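Local coordinates for protein phosphonate monoester hydrolase (Ruegeria pomeroyi, PDB 4UPK) that belongs to the sulfatase family of the alkaline phosphatase clan of alpha/beta enzymes, at residues V78-G83 / A366-P371; L263-P268 / G487-V492; Q307-V312 / H356-M361; Q448-G453 / A474-M479. All coordinates share one frame; numbering follows the deposited sequence.

Contact 1: V78-G83 / A366-P371; sequences VTNPCG and AAYHTP
Just ahead of the C-x-P-S-R signature of the sulfatase family, which starts at C82, the chain makes a buried contact with the loop that leads into strand 372-375. In many family members this cysteine is matured to formylglycine; the residue modelled here is cysteine. P81 follows N80 through a cis peptide bond and occupies the N-cap of helix 82-91, while N80 itself turns its side chain toward A367 and Y368. The amide nitrogen ND2 of N80 gives a hydrogen bond to the carbonyl O of A367 at 3.0 Å, with an N-H...O angle of 152°. The acceptor lies close to the plane of the amide, but ND2 stands well above the carbonyl plane of A367, so the bond is not directed at a lone pair. That same nitrogen rests over one face of the Y368 ring, offset toward its rim. Amide and ring planes are 60° apart, and CB of N80 adds a contact to Y368 CE2 at 4.0 Å. The tyrosine reaches this place because its CG sits beside the backbone N (chi1 -54°), which brings one face of the ring to the asparagine amide. At the edge of the ring lies the backbone of T79, whose C is 4.3 Å from Y368 CE2. Around them, Y368 OH is hydrogen-bonded to the O of T362, T79 OG1 pairs with the O of E434, and S433, L435 and I461 of the four-stranded antiparallel sheet pack against the tyrosine. The closest ring atom to the N80 amide is Y368 CE2, 3.2 Å from ND2.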
loop_
_atom_site.group_PDB
_atom_site.type_symbol
_atom_site.label_atom_id
_atom_site.label_comp_id
_atom_site.label_asym_id
_atom_site.label_seq_id
_atom_site.Cartn_x
_atom_site.Cartn_y
_atom_site.Cartn_z
ATOM N N VAL A 78 -5.337 29.944 8.138
ATOM C CA VAL A 78 -6.611 29.482 7.569
ATOM C C VAL A 78 -7.378 28.594 8.541
ATOM O O VAL A 78 -8.531 28.232 8.286
ATOM C CB VAL A 78 -6.506 28.851 6.150
ATOM C CG1 VAL A 78 -5.714 29.738 5.206
ATOM C CG2 VAL A 78 -5.925 27.433 6.197
ATOM N N THR A 79 -6.740 28.223 9.650
ATOM C CA THR A 79 -7.394 27.395 10.656
ATOM C C THR A 79 -6.727 27.473 11.992
ATOM O O THR A 79 -5.631 27.999 12.092
ATOM C CB THR A 79 -7.724 25.966 10.168
ATOM O OG1 THR A 79 -8.585 25.332 11.114
ATOM C CG2 THR A 79 -6.500 25.139 9.920
ATOM N N ASN A 80 -7.389 26.921 13.008
ATOM C CA ASN A 80 -6.915 26.882 14.376
ATOM C C ASN A 80 -7.503 25.657 15.127
ATOM O O ASN A 80 -8.572 25.138 14.733
ATOM C CB ASN A 80 -7.294 28.184 15.088
ATOM C CG ASN A 80 -6.144 29.125 15.258
ATOM O OD1 ASN A 80 -5.081 28.735 15.720
ATOM N ND2 ASN A 80 -6.358 30.392 14.974
ATOM N N PRO A 81 -6.813 25.167 16.188
ATOM C CA PRO A 81 -5.542 25.647 16.761
ATOM C C PRO A 81 -4.287 25.086 16.090
ATOM O O PRO A 81 -4.283 24.877 14.885
ATOM C CB PRO A 81 -5.693 25.355 18.260
ATOM C CG PRO A 81 -6.793 24.300 18.369
ATOM C CD PRO A 81 -7.326 24.034 16.970
ATOM N N CYS A 82 -3.202 24.921 16.866
ATOM C CA CYS A 82 -1.876 24.459 16.452
ATOM C C CYS A 82 -1.860 23.314 15.450
ATOM O O CYS A 82 -1.257 23.479 14.390
ATOM C CB CYS A 82 -1.012 24.163 17.672
ATOM S SG CYS A 82 -1.964 23.992 19.200
ATOM N N GLY A 83 -2.507 22.187 15.795
ATOM C CA GLY A 83 -2.591 20.993 14.959
ATOM C C GLY A 83 -3.215 21.311 13.610
ATOM O O GLY A 83 -2.512 21.303 12.597
ATOM N N ALA A 366 -6.938 38.749 15.909
ATOM C CA ALA A 366 -5.734 38.556 16.729
ATOM C C ALA A 366 -5.337 37.068 16.882
ATOM O O ALA A 366 -4.155 36.768 17.015
ATOM C CB ALA A 366 -5.892 39.239 18.089
ATOM N N ALA A 367 -6.318 36.149 16.771
ATOM C CA ALA A 367 -6.091 34.698 16.846
ATOM C C ALA A 367 -5.512 34.105 15.533
ATOM O O ALA A 367 -5.004 32.983 15.561
ATOM C CB ALA A 367 -7.391 33.991 17.212
ATOM N N TYR A 368 -5.584 34.855 14.398
ATOM C CA TYR A 368 -5.197 34.404 13.050
ATOM C C TYR A 368 -4.164 35.258 12.371
ATOM O O TYR A 368 -3.364 34.707 11.626
ATOM C CB TYR A 368 -6.431 34.266 12.106
ATOM C CG TYR A 368 -7.519 33.382 12.660
ATOM C CD1 TYR A 368 -8.490 33.893 13.513
ATOM C CD2 TYR A 368 -7.606 32.034 12.304
ATOM C CE1 TYR A 368 -9.476 33.077 14.064
ATOM C CE2 TYR A 368 -8.600 31.210 12.837
ATOM C CZ TYR A 368 -9.526 31.737 13.728
ATOM O OH TYR A 368 -10.516 30.965 14.287
ATOM N N HIS A 369 -4.215 36.591 12.557
ATOM C CA HIS A 369 -3.268 37.545 11.963
ATOM C C HIS A 369 -1.823 37.224 12.438
ATOM O O HIS A 369 -1.508 37.273 13.635
ATOM C CB HIS A 369 -3.667 39.001 12.276
ATOM C CG HIS A 369 -3.053 40.012 11.354
ATOM N ND1 HIS A 369 -3.179 41.370 11.586
ATOM C CD2 HIS A 369 -2.341 39.832 10.218
ATOM C CE1 HIS A 369 -2.551 41.967 10.588
ATOM N NE2 HIS A 369 -2.025 41.082 9.743
ATOM N N THR A 370 -0.985 36.799 11.496
ATOM C CA THR A 370 0.383 36.357 11.788
ATOM C C THR A 370 1.438 37.066 10.956
ATOM O O THR A 370 1.170 37.424 9.809
ATOM C CB THR A 370 0.497 34.832 11.684
ATOM O OG1 THR A 370 -0.186 34.375 10.516
ATOM C CG2 THR A 370 -0.080 34.145 12.868
ATOM N N PRO A 371 2.651 37.284 11.522
ATOM C CA PRO A 371 3.703 37.916 10.724
ATOM C C PRO A 371 4.236 36.954 9.658
ATOM O O PRO A 371 4.171 35.738 9.827
ATOM C CB PRO A 371 4.772 38.268 11.763
ATOM C CG PRO A 371 4.599 37.241 12.852
ATOM C CD PRO A 371 3.126 36.934 12.881
#

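Contact 2: L263-P268 / G487-V492; sequences LPARLP and GEFRNV
F489 pushes the edge of its ring against the loop 263-268, joining the segment before helix 270-275 to the one that follows strand 479-482 at the surface of the protein. Three consecutive residues meet the rim of the ring, all near its plane. A265, whose CB points at the phenylalanine, touches the far end: its CB is 3.7 Å from F489 CZ. Next along the rim comes backbone, with R266 N at 3.8 Å from F489 CE2. L267 closes the row, its CD2 lying 3.7 Å from F489 CD2, while the other methyl, CD1, is 4.0 Å from the carbonyl O of F489. The leucine and the phenylalanine run past each other in opposite directions. Each has its CG beside the backbone N and anti to the carbonyl carbon (chi1 -68° in L267, -70° in F489), and this sends both side chains out from their loops to pass alongside. R266 behaves differently. Its side chain leaves on the side away from F489 and, nearly fully extended beyond CB, carries the guanidinium to D303 for a salt bridge; CD of P264 sits 4.2 Å above the centre of that flat group. Hence the arginine offers the phenylalanine only its main chain. R355, outside both segments, makes a cation-pi contact with the F489 ring and a backbone hydrogen bond with A265, so it touches both sides. L267 N is hydrogen-bonded to E273 and L267 O to H356. Between the loops themselves the chemistry is mainly apolar, with backbone R266 N set at the ring edge, so the contact depends on shape at the rim of one ring.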
loop_
_atom_site.group_PDB
_atom_site.type_symbol
_atom_site.label_atom_id
_atom_site.label_comp_id
_atom_site.label_asym_id
_atom_site.label_seq_id
_atom_site.Cartn_x
_atom_site.Cartn_y
_atom_site.Cartn_z
ATOM N N LEU A 263 -3.277 48.410 27.960
ATOM C CA LEU A 263 -4.232 47.395 28.401
ATOM C C LEU A 263 -4.763 46.667 27.157
ATOM O O LEU A 263 -4.672 47.226 26.056
ATOM C CB LEU A 263 -5.399 48.042 29.195
ATOM C CG LEU A 263 -5.097 48.417 30.669
ATOM C CD1 LEU A 263 -6.191 49.327 31.222
ATOM C CD2 LEU A 263 -4.950 47.178 31.562
ATOM N N PRO A 264 -5.319 45.435 27.264
ATOM C CA PRO A 264 -5.875 44.791 26.058
ATOM C C PRO A 264 -7.057 45.569 25.476
ATOM O O PRO A 264 -7.712 46.336 26.193
ATOM C CB PRO A 264 -6.367 43.437 26.576
ATOM C CG PRO A 264 -5.689 43.234 27.883
ATOM C CD PRO A 264 -5.509 44.583 28.461
ATOM N N ALA A 265 -7.330 45.367 24.168
ATOM C CA ALA A 265 -8.486 45.944 23.478
ATOM C C ALA A 265 -9.667 45.046 23.861
ATOM O O ALA A 265 -9.642 43.844 23.602
ATOM C CB ALA A 265 -8.267 45.936 21.968
ATOM N N ARG A 266 -10.658 45.611 24.561
ATOM C CA ARG A 266 -11.799 44.838 25.072
ATOM C C ARG A 266 -12.969 45.730 25.425
ATOM O O ARG A 266 -12.784 46.932 25.640
ATOM C CB ARG A 266 -11.377 44.031 26.332
ATOM C CG ARG A 266 -10.830 44.945 27.440
ATOM C CD ARG A 266 -10.279 44.249 28.651
ATOM N NE ARG A 266 -9.794 45.256 29.586
ATOM C CZ ARG A 266 -9.128 45.004 30.708
ATOM N NH1 ARG A 266 -8.876 43.756 31.074
ATOM N NH2 ARG A 266 -8.726 45.996 31.478
ATOM N N LEU A 267 -14.166 45.115 25.552
ATOM C CA LEU A 267 -15.371 45.803 26.006
ATOM C C LEU A 267 -15.309 45.904 27.576
ATOM O O LEU A 267 -14.503 45.184 28.186
ATOM C CB LEU A 267 -16.654 45.131 25.460
ATOM C CG LEU A 267 -16.903 45.225 23.926
ATOM C CD1 LEU A 267 -18.266 44.644 23.540
ATOM C CD2 LEU A 267 -16.826 46.658 23.403
ATOM N N PRO A 268 -16.005 46.830 28.262
ATOM C CA PRO A 268 -15.788 46.936 29.715
ATOM C C PRO A 268 -15.874 45.640 30.548
ATOM O O PRO A 268 -15.039 45.400 31.406
ATOM C CB PRO A 268 -16.769 48.029 30.156
ATOM C CG PRO A 268 -17.027 48.836 28.914
ATOM C CD PRO A 268 -16.960 47.853 27.780
ATOM N N GLY A 487 -15.892 48.113 13.808
ATOM C CA GLY A 487 -14.956 47.010 13.602
ATOM C C GLY A 487 -15.509 45.743 14.230
ATOM O O GLY A 487 -16.705 45.456 14.113
ATOM N N GLU A 488 -14.655 45.040 14.965
ATOM C CA GLU A 488 -14.929 43.793 15.677
ATOM C C GLU A 488 -15.659 43.991 17.001
ATOM O O GLU A 488 -16.120 43.015 17.597
ATOM C CB GLU A 488 -13.609 43.082 15.948
ATOM C CG GLU A 488 -12.952 42.494 14.721
ATOM C CD GLU A 488 -11.732 41.666 15.059
ATOM O OE1 GLU A 488 -10.962 42.069 15.961
ATOM O OE2 GLU A 488 -11.539 40.616 14.407
ATOM N N PHE A 489 -15.749 45.259 17.468
ATOM C CA PHE A 489 -16.356 45.671 18.743
ATOM C C PHE A 489 -17.885 45.672 18.749
ATOM O O PHE A 489 -18.507 45.902 19.790
ATOM C CB PHE A 489 -15.750 46.990 19.221
ATOM C CG PHE A 489 -14.324 46.781 19.664
ATOM C CD1 PHE A 489 -13.280 46.806 18.742
ATOM C CD2 PHE A 489 -14.024 46.509 21.000
ATOM C CE1 PHE A 489 -11.966 46.553 19.143
ATOM C CE2 PHE A 489 -12.710 46.263 21.405
ATOM C CZ PHE A 489 -11.688 46.299 20.477
ATOM N N ARG A 490 -18.486 45.375 17.597
ATOM C CA ARG A 490 -19.930 45.280 17.473
ATOM C C ARG A 490 -20.343 44.288 16.395
ATOM O O ARG A 490 -20.023 44.475 15.219
ATOM C CB ARG A 490 -20.579 46.674 17.244
ATOM C CG ARG A 490 -22.115 46.660 17.352
ATOM C CD ARG A 490 -22.780 47.993 17.059
ATOM N NE ARG A 490 -22.330 48.614 15.806
ATOM C CZ ARG A 490 -22.596 49.862 15.433
ATOM N NH1 ARG A 490 -23.311 50.659 16.218
ATOM N NH2 ARG A 490 -22.125 50.332 14.283
ATOM N N ASN A 491 -21.089 43.245 16.800
ATOM C CA ASN A 491 -21.668 42.298 15.854
ATOM C C ASN A 491 -22.947 42.975 15.304
ATOM O O ASN A 491 -23.912 43.186 16.050
ATOM C CB ASN A 491 -21.960 40.928 16.515
ATOM C CG ASN A 491 -22.835 40.003 15.711
ATOM O OD1 ASN A 491 -22.944 40.124 14.489
ATOM N ND2 ASN A 491 -23.472 39.046 16.377
ATOM N N VAL A 492 -22.930 43.330 14.003
ATOM C CA VAL A 492 -24.035 44.018 13.334
ATOM C C VAL A 492 -24.921 43.115 12.451
ATOM O O VAL A 492 -25.728 43.638 11.685
ATOM C CB VAL A 492 -23.576 45.323 12.612
ATOM C CG1 VAL A 492 -23.020 46.342 13.602
ATOM C CG2 VAL A 492 -22.564 45.044 11.504
#

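Contact 3: Q307-V312 / H356-M361; sequences QTLRAV and HSWGKM
A helix-to-loop packing contact, buried in the alpha/beta fold of the sulfatase family, sets the long helix 303-333 against the loop that follows strand 340-346. W358 carries it from the loop and L309 from the helix, and both have their CB turned toward the other segment. With its CG beside the backbone N (chi1 -65°), the indole extends toward the helix and presents the six-membered ring. Methyl CD2 of L309 stands over one face of that ring as a CH-pi contact, 4.1 Å from the centroid and 25° off the normal. The leucine does not touch with its methyl alone: L309 CB is 3.8 Å from W358 CH2, so CB and CD2 both lie against the CZ3-CH2 side of the six-membered ring. Another partner, F292, meets the tryptophan edge-to-face. In the residue after the tryptophan, G359 N is hydrogen-bonded to E350 OE2. Next on the helix, R310 carries its guanidinium away from the indole, where NH1 is hydrogen-bonded to the O of L352 and NH2 to that of P262. The arginine adds only a looser approach to the ring, with R310 CG 4.4 Å from W358 CH2.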
loop_
_atom_site.group_PDB
_atom_site.type_symbol
_atom_site.label_atom_id
_atom_site.label_comp_id
_atom_site.label_asym_id
_atom_site.label_seq_id
_atom_site.Cartn_x
_atom_site.Cartn_y
_atom_site.Cartn_z
ATOM N N GLN A 307 -1.649 42.179 32.664
ATOM C CA GLN A 307 -0.484 42.940 32.195
ATOM C C GLN A 307 0.860 42.226 32.432
ATOM O O GLN A 307 1.791 42.377 31.636
ATOM C CB GLN A 307 -0.498 44.377 32.744
ATOM C CG GLN A 307 -1.694 45.220 32.276
ATOM C CD GLN A 307 -1.735 45.478 30.795
ATOM O OE1 GLN A 307 -2.254 44.684 30.016
ATOM N NE2 GLN A 307 -1.230 46.617 30.372
ATOM N N THR A 308 0.935 41.425 33.507
ATOM C CA THR A 308 2.121 40.649 33.873
ATOM C C THR A 308 2.359 39.542 32.857
ATOM O O THR A 308 3.472 39.419 32.347
ATOM C CB THR A 308 2.048 40.198 35.345
ATOM O OG1 THR A 308 1.904 41.360 36.167
ATOM C CG2 THR A 308 3.273 39.441 35.776
ATOM N N LEU A 309 1.296 38.787 32.523
ATOM C CA LEU A 309 1.296 37.728 31.528
ATOM C C LEU A 309 1.700 38.302 30.174
ATOM O O LEU A 309 2.497 37.690 29.466
ATOM C CB LEU A 309 -0.115 37.118 31.436
ATOM C CG LEU A 309 -0.346 35.832 32.219
ATOM C CD1 LEU A 309 -0.426 36.089 33.714
ATOM C CD2 LEU A 309 -1.582 35.127 31.733
ATOM N N ARG A 310 1.160 39.490 29.829
ATOM C CA ARG A 310 1.429 40.245 28.608
ATOM C C ARG A 310 2.909 40.654 28.528
ATOM O O ARG A 310 3.523 40.456 27.479
ATOM C CB ARG A 310 0.472 41.446 28.507
ATOM C CG ARG A 310 -0.906 41.042 28.015
ATOM C CD ARG A 310 -2.004 42.079 28.208
ATOM N NE ARG A 310 -1.826 43.304 27.414
ATOM C CZ ARG A 310 -2.231 43.464 26.155
ATOM N NH1 ARG A 310 -2.846 42.475 25.518
ATOM N NH2 ARG A 310 -2.027 44.620 25.524
ATOM N N ALA A 311 3.502 41.128 29.659
ATOM C CA ALA A 311 4.923 41.485 29.757
ATOM C C ALA A 311 5.840 40.239 29.627
ATOM O O ALA A 311 6.897 40.337 28.997
ATOM C CB ALA A 311 5.204 42.212 31.069
ATOM N N VAL A 312 5.442 39.091 30.225
ATOM C CA VAL A 312 6.182 37.820 30.166
ATOM C C VAL A 312 6.216 37.297 28.728
ATOM O O VAL A 312 7.283 36.922 28.247
ATOM C CB VAL A 312 5.654 36.774 31.200
ATOM C CG1 VAL A 312 6.266 35.384 30.957
ATOM C CG2 VAL A 312 5.920 37.246 32.637
ATOM N N HIS A 356 -11.583 39.902 26.572
ATOM C CA HIS A 356 -11.677 39.076 27.796
ATOM C C HIS A 356 -11.375 37.597 27.540
ATOM O O HIS A 356 -11.933 36.729 28.209
ATOM C CB HIS A 356 -13.012 39.313 28.537
ATOM C CG HIS A 356 -13.194 40.729 28.980
ATOM N ND1 HIS A 356 -12.713 41.164 30.195
ATOM C CD2 HIS A 356 -13.783 41.767 28.345
ATOM C CE1 HIS A 356 -13.042 42.446 30.276
ATOM N NE2 HIS A 356 -13.680 42.854 29.178
ATOM N N SER A 357 -10.481 37.327 26.565
ATOM C CA SER A 357 -10.119 35.984 26.160
ATOM C C SER A 357 -8.617 35.778 25.958
ATOM O O SER A 357 -7.877 36.747 25.777
ATOM C CB SER A 357 -10.924 35.543 24.941
ATOM O OG SER A 357 -10.638 36.377 23.839
ATOM N N TRP A 358 -8.178 34.505 26.026
ATOM C CA TRP A 358 -6.794 34.071 25.895
ATOM C C TRP A 358 -6.765 32.914 24.928
ATOM O O TRP A 358 -7.788 32.247 24.738
ATOM C CB TRP A 358 -6.247 33.652 27.271
ATOM C CG TRP A 358 -6.160 34.801 28.231
ATOM C CD1 TRP A 358 -7.190 35.349 28.936
ATOM C CD2 TRP A 358 -5.024 35.640 28.457
ATOM N NE1 TRP A 358 -6.770 36.485 29.575
ATOM C CE2 TRP A 358 -5.431 36.659 29.344
ATOM C CE3 TRP A 358 -3.686 35.621 28.011
ATOM C CZ2 TRP A 358 -4.548 37.635 29.819
ATOM C CZ3 TRP A 358 -2.814 36.600 28.470
ATOM C CH2 TRP A 358 -3.248 37.598 29.354
ATOM N N GLY A 359 -5.612 32.699 24.301
ATOM C CA GLY A 359 -5.423 31.649 23.306
ATOM C C GLY A 359 -5.876 32.017 21.901
ATOM O O GLY A 359 -5.804 33.180 21.486
ATOM N N LYS A 360 -6.379 31.008 21.159
ATOM C CA LYS A 360 -6.784 31.162 19.759
ATOM C C LYS A 360 -8.098 30.441 19.373
ATOM O O LYS A 360 -8.421 30.409 18.195
ATOM C CB LYS A 360 -5.594 30.816 18.830
ATOM C CG LYS A 360 -5.028 29.409 18.966
ATOM C CD LYS A 360 -4.143 29.226 20.161
ATOM C CE LYS A 360 -3.523 27.878 20.131
ATOM N NZ LYS A 360 -3.078 27.479 21.485
ATOM N N MET A 361 -8.862 29.894 20.360
ATOM C CA MET A 361 -10.165 29.236 20.117
ATOM C C MET A 361 -11.286 30.299 20.110
ATOM O O MET A 361 -12.119 30.371 21.016
ATOM C CB MET A 361 -10.457 28.090 21.110
ATOM C CG MET A 361 -9.672 26.808 20.812
ATOM S SD MET A 361 -10.038 25.945 19.248
ATOM C CE MET A 361 -11.710 25.360 19.587
#

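Contact 4: Q448-G453 / A474-M479; sequences QEFGFG and ADLPPM
In the four-stranded antiparallel sheet toward the C-terminal end of the chain, the connection between strands 467-472 and 479-482 packs against the end of helix 445-450 and the turn after it. Two CH-pi contacts, one per phenylalanine, make up the joint. F450 is the last helical residue, and G451, with positive phi, turns the chain so that F450 and F452 both face the connection. Across from them, D475 is the centre of an inverse gamma turn, closed by a hydrogen bond from L476 N to A474 O at 2.8 Å; A474 and L476, on its two sides, both point at the aromatic pair. The L476 side chain meets F450 at about a right angle, and its methyl CD2 lies over the ring face, 4.0 Å from the centroid and 18° off the normal. The opposite face of F450 carries CB of E449, 4.2 Å above the plane, so that the ring is sandwiched between two aliphatic carbons. F452 takes a cramped torsion, with CG between the backbone N and the carbonyl carbon (chi1 61°), and this lays its ring against A474. In addition, CB of F450 abuts the edge of the F452 ring in its plane. P278 and P282 also touch F450, while R511 of the second subunit packs on D475 and makes a weak hydrogen bond with the O of L476. A474 CB completes the second CH-pi contact, 4.1 Å from the F452 centroid, with CG of F452 at 3.8 Å from that methyl carbon.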
loop_
_atom_site.group_PDB
_atom_site.type_symbol
_atom_site.label_atom_id
_atom_site.label_comp_id
_atom_site.label_asym_id
_atom_site.label_seq_id
_atom_site.Cartn_x
_atom_site.Cartn_y
_atom_site.Cartn_z
ATOM N N GLN A 448 -21.840 21.593 24.996
ATOM C CA GLN A 448 -22.590 21.474 26.242
ATOM C C GLN A 448 -23.677 22.550 26.335
ATOM O O GLN A 448 -24.786 22.251 26.758
ATOM C CB GLN A 448 -21.642 21.595 27.450
ATOM C CG GLN A 448 -20.787 20.373 27.707
ATOM C CD GLN A 448 -19.620 20.683 28.607
ATOM O OE1 GLN A 448 -19.781 21.082 29.765
ATOM N NE2 GLN A 448 -18.404 20.461 28.111
ATOM N N GLU A 449 -23.362 23.795 25.933
ATOM C CA GLU A 449 -24.286 24.924 26.002
ATOM C C GLU A 449 -25.232 24.991 24.803
ATOM O O GLU A 449 -26.383 25.397 24.965
ATOM C CB GLU A 449 -23.496 26.247 26.162
ATOM C CG GLU A 449 -24.344 27.438 26.602
ATOM C CD GLU A 449 -23.585 28.659 27.098
ATOM O OE1 GLU A 449 -22.712 28.497 27.983
ATOM O OE2 GLU A 449 -23.907 29.785 26.649
ATOM N N PHE A 450 -24.760 24.631 23.608
ATOM C CA PHE A 450 -25.602 24.752 22.421
ATOM C C PHE A 450 -26.240 23.476 21.867
ATOM O O PHE A 450 -27.189 23.572 21.095
ATOM C CB PHE A 450 -24.993 25.692 21.360
ATOM C CG PHE A 450 -24.472 26.986 21.941
ATOM C CD1 PHE A 450 -25.346 27.950 22.428
ATOM C CD2 PHE A 450 -23.110 27.240 21.999
ATOM C CE1 PHE A 450 -24.862 29.143 22.983
ATOM C CE2 PHE A 450 -22.621 28.435 22.546
ATOM C CZ PHE A 450 -23.501 29.378 23.036
ATOM N N GLY A 451 -25.796 22.313 22.332
ATOM C CA GLY A 451 -26.415 21.027 22.023
ATOM C C GLY A 451 -26.192 20.345 20.690
ATOM O O GLY A 451 -26.895 19.377 20.396
ATOM N N PHE A 452 -25.189 20.778 19.914
ATOM C CA PHE A 452 -24.858 20.201 18.607
ATOM C C PHE A 452 -23.821 19.065 18.745
ATOM O O PHE A 452 -23.032 19.053 19.692
ATOM C CB PHE A 452 -24.366 21.311 17.624
ATOM C CG PHE A 452 -23.110 22.038 18.076
ATOM C CD1 PHE A 452 -21.849 21.572 17.719
ATOM C CD2 PHE A 452 -23.192 23.193 18.856
ATOM C CE1 PHE A 452 -20.691 22.225 18.156
ATOM C CE2 PHE A 452 -22.032 23.852 19.287
ATOM C CZ PHE A 452 -20.790 23.350 18.956
ATOM N N GLY A 453 -23.809 18.156 17.768
ATOM C CA GLY A 453 -22.889 17.020 17.742
ATOM C C GLY A 453 -21.586 17.289 17.020
ATOM O O GLY A 453 -21.390 18.384 16.472
ATOM N N ALA A 474 -23.550 24.726 13.042
ATOM C CA ALA A 474 -24.576 24.576 14.070
ATOM C C ALA A 474 -25.605 25.728 13.970
ATOM O O ALA A 474 -25.359 26.740 13.301
ATOM C CB ALA A 474 -23.926 24.581 15.440
ATOM N N ASP A 475 -26.757 25.567 14.625
ATOM C CA ASP A 475 -27.832 26.549 14.598
ATOM C C ASP A 475 -27.580 27.800 15.458
ATOM O O ASP A 475 -28.390 28.153 16.324
ATOM C CB ASP A 475 -29.179 25.890 14.902
ATOM C CG ASP A 475 -30.181 26.134 13.796
ATOM O OD1 ASP A 475 -30.839 27.198 13.823
ATOM O OD2 ASP A 475 -30.249 25.293 12.854
ATOM N N LEU A 476 -26.451 28.472 15.195
ATOM C CA LEU A 476 -26.025 29.717 15.848
ATOM C C LEU A 476 -26.016 30.810 14.792
ATOM O O LEU A 476 -25.553 30.554 13.676
ATOM C CB LEU A 476 -24.625 29.573 16.455
ATOM C CG LEU A 476 -24.499 28.746 17.724
ATOM C CD1 LEU A 476 -23.039 28.564 18.085
ATOM C CD2 LEU A 476 -25.259 29.390 18.905
ATOM N N PRO A 477 -26.527 32.024 15.088
ATOM C CA PRO A 477 -26.566 33.066 14.051
ATOM C C PRO A 477 -25.198 33.579 13.576
ATOM O O PRO A 477 -24.202 33.482 14.297
ATOM C CB PRO A 477 -27.409 34.185 14.697
ATOM C CG PRO A 477 -27.279 33.979 16.152
ATOM C CD PRO A 477 -27.167 32.493 16.343
ATOM N N PRO A 478 -25.130 34.162 12.349
ATOM C CA PRO A 478 -23.851 34.712 11.889
ATOM C C PRO A 478 -23.382 35.933 12.688
ATOM O O PRO A 478 -24.149 36.519 13.464
ATOM C CB PRO A 478 -24.143 35.115 10.436
ATOM C CG PRO A 478 -25.601 35.299 10.360
ATOM C CD PRO A 478 -26.197 34.336 11.337
ATOM N N MET A 479 -22.114 36.305 12.494
ATOM C CA MET A 479 -21.547 37.518 13.045
ATOM C C MET A 479 -21.169 38.384 11.860
ATOM O O MET A 479 -20.775 37.873 10.817
ATOM C CB MET A 479 -20.296 37.271 13.927
ATOM C CG MET A 479 -20.475 36.215 14.978
ATOM S SD MET A 479 -19.140 36.260 16.163
ATOM C CE MET A 479 -19.245 34.645 16.875
#

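Contact 1 lies deepest, its centre about 5 Å from the centre of the chain, just before the helix that starts at the signature cysteine C82, probably close to the active site as in relatives; the centres of contacts 2 and 4 lie about 23 and 26 Å out. Contact 3 bridges the inner and outer levels through its loop 356-361. At one end, K360 CG packs 3.3 Å from N80 OD1 of contact 1, the two contact centres being about 15 Å apart; at the other, H356 NE2 is 2.7 Å from L267 O of contact 2, a probable hydrogen bond. Contact 2 in turn meets contact 4, where N491 OD1 is 3.3 Å from M479 CA.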